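Side-chain contacts in SusD homolog (Bacteroides thetaiotaomicron VPI-5482, PDB 3IHV), which probably binds glycans at the outer membrane as part of a SusD-type nutrient uptake system: residues T289-A292 and G293-G296; K334-L337 and W338-A342. All blocks are in the same frame, centred on the assembly; numbering follows the deposited sequence.

Contact 1: residues T289-A292 and G293-G296; sequences TAIA and GVRG
Arg295 folds back along its own loop to reach Thr289, and its side chain marks out the contact from base to tip. The backbone beneath is a type II beta turn from Ile291 to Val294 with a classic beta bulge beside it: Val294 and Arg295 both donate their N-H to Ile291 O, at 2.8 Å from Val294 N and 2.9 Å from Arg295 N. One carbonyl thus holds two successive amides, while Ile291 N bonds back to Arg295 O. Ala292 and Gly293 occupy the corner, Gly293 with a positive phi.

From this base Arg295 CB lies beside Ile291, 4.1 Å from Ile291 CB. CG and CD run out almost extended, passing the carbonyl of Thr289, and a bend at chi3 (77°) then turns the guanidinium across it. NE donates to Thr289 O at 2.8 Å, nearly in line with the C=O bond and close to the guanidinium plane. Ile291 CD1 lies over the centre of one face, 3.6 Å from CZ. NH2 reaches Thr289 OG1 at 2.9 Å, exactly in that plane, and adds a weak second bond to Thr289 O. Ile291's other branch, CG2, meets Val294 CG2 at 3.7 Å, so one side chain serves both residues of the bulge.

Beyond the turn, NH2 also bonds Thr331 O and NH1 bonds Gln374 OE1, while Asp332 OD1, in the second shell, holds the Thr289 hydroxyl that NH2 also bonds. The in-plane, side-on grip through NE and NH2 would resist rotation of the guanidinium; the methyl covers a face while the polar contacts are made at the edge. This surface loop is an example of an arginine cross-linking chain segments through the backbone carbonyls of Thr289 and Thr331 and the side-chain amide of Gln374.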
loop_
_atom_site.group_PDB
_atom_site.type_symbol
_atom_site.label_atom_id
_atom_site.label_comp_id
_atom_site.label_asym_id
_atom_site.label_seq_id
_atom_site.Cartn_x
_atom_site.Cartn_y
_atom_site.Cartn_z
ATOM N N THR A 289 3.970 25.348 -0.778
ATOM C CA THR A 289 3.380 26.322 -1.671
ATOM C C THR A 289 3.960 26.240 -3.079
ATOM O O THR A 289 5.094 25.830 -3.280
ATOM C CB THR A 289 3.690 27.756 -1.218
ATOM O OG1 THR A 289 5.110 27.911 -1.121
ATOM C CG2 THR A 289 3.046 28.072 0.128
ATOM N N ALA A 290 3.143 26.641 -4.047
ATOM C CA ALA A 290 3.568 26.753 -5.421
ATOM C C ALA A 290 4.393 28.044 -5.475
ATOM O O ALA A 290 4.038 29.030 -4.789
ATOM C CB ALA A 290 2.324 26.846 -6.355
ATOM N N ILE A 291 5.490 27.997 -6.235
ATOM C CA ILE A 291 6.358 29.118 -6.545
ATOM C C ILE A 291 6.422 29.187 -8.078
ATOM O O ILE A 291 6.945 28.267 -8.711
ATOM C CB ILE A 291 7.781 28.911 -6.040
ATOM C CG1 ILE A 291 7.805 28.741 -4.515
ATOM C CG2 ILE A 291 8.634 30.129 -6.436
ATOM C CD1 ILE A 291 9.247 28.410 -4.005
ATOM N N ALA A 292 5.868 30.257 -8.651
ATOM C CA ALA A 292 5.763 30.403 -10.100
ATOM C C ALA A 292 7.101 30.150 -10.810
ATOM O O ALA A 292 8.124 30.743 -10.469
ATOM C CB ALA A 292 5.175 31.779 -10.448
ATOM N N GLY A 293 7.088 29.227 -11.767
ATOM C CA GLY A 293 8.299 28.849 -12.494
ATOM C C GLY A 293 9.285 27.960 -11.745
ATOM O O GLY A 293 10.255 27.492 -12.341
ATOM N N VAL A 294 9.032 27.660 -10.476
ATOM C CA VAL A 294 9.981 26.862 -9.688
ATOM C C VAL A 294 9.413 25.572 -9.113
ATOM O O VAL A 294 10.031 24.511 -9.192
ATOM C CB VAL A 294 10.463 27.690 -8.478
ATOM C CG1 VAL A 294 11.465 26.865 -7.629
ATOM C CG2 VAL A 294 11.056 29.015 -8.951
ATOM N N ARG A 295 8.216 25.660 -8.557
ATOM C CA ARG A 295 7.688 24.542 -7.790
ATOM C C ARG A 295 6.200 24.507 -7.848
ATOM O O ARG A 295 5.558 25.545 -7.828
ATOM C CB ARG A 295 8.097 24.785 -6.342
ATOM C CG ARG A 295 7.832 23.706 -5.378
ATOM C CD ARG A 295 8.499 24.027 -4.035
ATOM N NE ARG A 295 7.779 25.022 -3.232
ATOM C CZ ARG A 295 8.247 25.514 -2.076
ATOM N NH1 ARG A 295 9.435 25.152 -1.618
ATOM N NH2 ARG A 295 7.540 26.390 -1.374
ATOM N N GLY A 296 5.660 23.291 -7.911
ATOM C CA GLY A 296 4.229 23.137 -7.829
ATOM C C GLY A 296 3.892 23.010 -6.349
ATOM O O GLY A 296 4.758 22.688 -5.549
#

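Contact 2: residues K334-L337 and W338-A342; sequences KKSL and WVAGA
Leu337 and Ala340 are the two ends of a type I beta turn, which takes the chain out of the edge strand 335-337 of a three-stranded antiparallel sheet and on toward helix 346-354. Trp338 and Val339 form the corner. The single bond that closes it runs from Ala340 N to Leu337 O, 3.0 Å long and fairly straight at the hydrogen (160°), although the amide stands above the carbonyl plane.

Side chains leave the turn in different directions. Leu337 swings CG back beside its own backbone N (chi1 -67°), carrying the CG branch with its two methyls away from the corner, and CB is what remains to meet Val339 CG2, at 4.1 Å. That methyl sits between the backbone N and carbonyl carbon of Val339, the more hindered of the staggered places, and is the branch that faces Leu337. The Trp338 indole projects from the turn instead; its chi1 (-91°) departs from a staggered value, and the side chain touches Lys287, Gln329 and Asn365. Toward Leu337 its nearest side-chain atom is CB, 3.7 Å from Leu337 C.

Leu337 and Ala340 both touch Ala349 of helix 346-354, so the two ends of the turn share one helix neighbour. The Ala340 methyl points back into the turn, with CB 3.4 Å from Leu337 O and 4.1 Å from Ser336 OG.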
loop_
_atom_site.group_PDB
_atom_site.type_symbol
_atom_site.label_atom_id
_atom_site.label_comp_id
_atom_site.label_asym_id
_atom_site.label_seq_id
_atom_site.Cartn_x
_atom_site.Cartn_y
_atom_site.Cartn_z
ATOM N N LYS A 334 10.770 29.459 3.220
ATOM C CA LYS A 334 11.447 28.583 4.185
ATOM C C LYS A 334 10.661 27.359 4.634
ATOM O O LYS A 334 9.456 27.248 4.399
ATOM C CB LYS A 334 11.753 29.416 5.437
ATOM C CG LYS A 334 10.499 29.910 6.169
ATOM C CD LYS A 334 10.756 31.079 7.136
ATOM C CE LYS A 334 11.595 30.721 8.367
ATOM N NZ LYS A 334 10.864 29.894 9.392
ATOM N N LYS A 335 11.401 26.442 5.271
ATOM C CA LYS A 335 10.862 25.289 5.972
ATOM C C LYS A 335 10.475 25.867 7.304
ATOM O O LYS A 335 11.293 26.509 7.983
ATOM C CB LYS A 335 11.933 24.215 6.162
ATOM C CG LYS A 335 11.526 22.964 6.921
ATOM C CD LYS A 335 12.685 21.985 6.780
ATOM C CE LYS A 335 12.555 20.738 7.611
ATOM N NZ LYS A 335 13.736 19.842 7.449
ATOM N N SER A 336 9.226 25.680 7.673
ATOM C CA SER A 336 8.691 26.272 8.876
ATOM C C SER A 336 7.908 25.259 9.679
ATOM O O SER A 336 7.209 24.423 9.111
ATOM C CB SER A 336 7.773 27.419 8.453
ATOM O OG SER A 336 7.083 27.932 9.551
ATOM N N LEU A 337 8.001 25.315 11.001
ATOM C CA LEU A 337 7.244 24.356 11.823
ATOM C C LEU A 337 5.758 24.685 11.767
ATOM O O LEU A 337 5.382 25.844 11.790
ATOM C CB LEU A 337 7.677 24.411 13.278
ATOM C CG LEU A 337 9.083 23.928 13.538
ATOM C CD1 LEU A 337 9.471 24.333 14.971
ATOM C CD2 LEU A 337 9.217 22.391 13.258
ATOM N N TRP A 338 4.933 23.650 11.737
ATOM C CA TRP A 338 3.484 23.813 11.753
ATOM C C TRP A 338 3.001 24.638 12.943
ATOM O O TRP A 338 2.083 25.451 12.804
ATOM C CB TRP A 338 2.779 22.432 11.728
ATOM C CG TRP A 338 2.490 21.948 10.366
ATOM C CD1 TRP A 338 3.110 20.966 9.688
ATOM C CD2 TRP A 338 1.514 22.495 9.479
ATOM N NE1 TRP A 338 2.536 20.810 8.451
ATOM C CE2 TRP A 338 1.564 21.756 8.297
ATOM C CE3 TRP A 338 0.572 23.511 9.603
ATOM C CZ2 TRP A 338 0.720 22.013 7.223
ATOM C CZ3 TRP A 338 -0.259 23.760 8.553
ATOM C CH2 TRP A 338 -0.166 23.038 7.378
ATOM N N VAL A 339 3.649 24.502 14.097
ATOM C CA VAL A 339 3.220 25.236 15.270
ATOM C C VAL A 339 3.620 26.701 15.307
ATOM O O VAL A 339 3.127 27.422 16.169
ATOM C CB VAL A 339 3.728 24.597 16.551
ATOM C CG1 VAL A 339 3.219 23.177 16.619
ATOM C CG2 VAL A 339 5.273 24.653 16.604
ATOM N N ALA A 340 4.473 27.146 14.383
ATOM C CA ALA A 340 4.957 28.536 14.401
ATOM C C ALA A 340 3.831 29.484 14.059
ATOM O O ALA A 340 3.228 29.395 12.983
ATOM C CB ALA A 340 6.152 28.729 13.435
ATOM N N GLY A 341 3.484 30.321 15.027
ATOM C CA GLY A 341 2.480 31.347 14.856
ATOM C C GLY A 341 3.161 32.624 14.390
ATOM O O GLY A 341 4.377 32.699 14.275
ATOM N N ALA A 342 2.340 33.625 14.122
ATOM C CA ALA A 342 2.815 34.898 13.631
ATOM C C ALA A 342 3.883 35.502 14.553
ATOM O O ALA A 342 4.880 36.016 14.070
ATOM C CB ALA A 342 1.635 35.855 13.461
#

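Overall arrangement
Contacts 1 and 2 follow one another along the chain, on the same side of its centre, and both lie at the surface. Their centres are 19 Å apart and their nearest atoms about 6 Å, so they do not touch directly. The end of strand 325-330 and the loop after it connect them. Thr331 offers its carbonyl to Arg295 of contact 1 and its hydroxyl to the amide of Lys334 in contact 2, and Tyr330 pairs through its backbone with Thr289 while meeting the side chain of Lys335. Neither contact contributes a ligand to the sodium sites at Phe265, Asn389 and Asn391 or at Gly491, Tyr492 and Trp494.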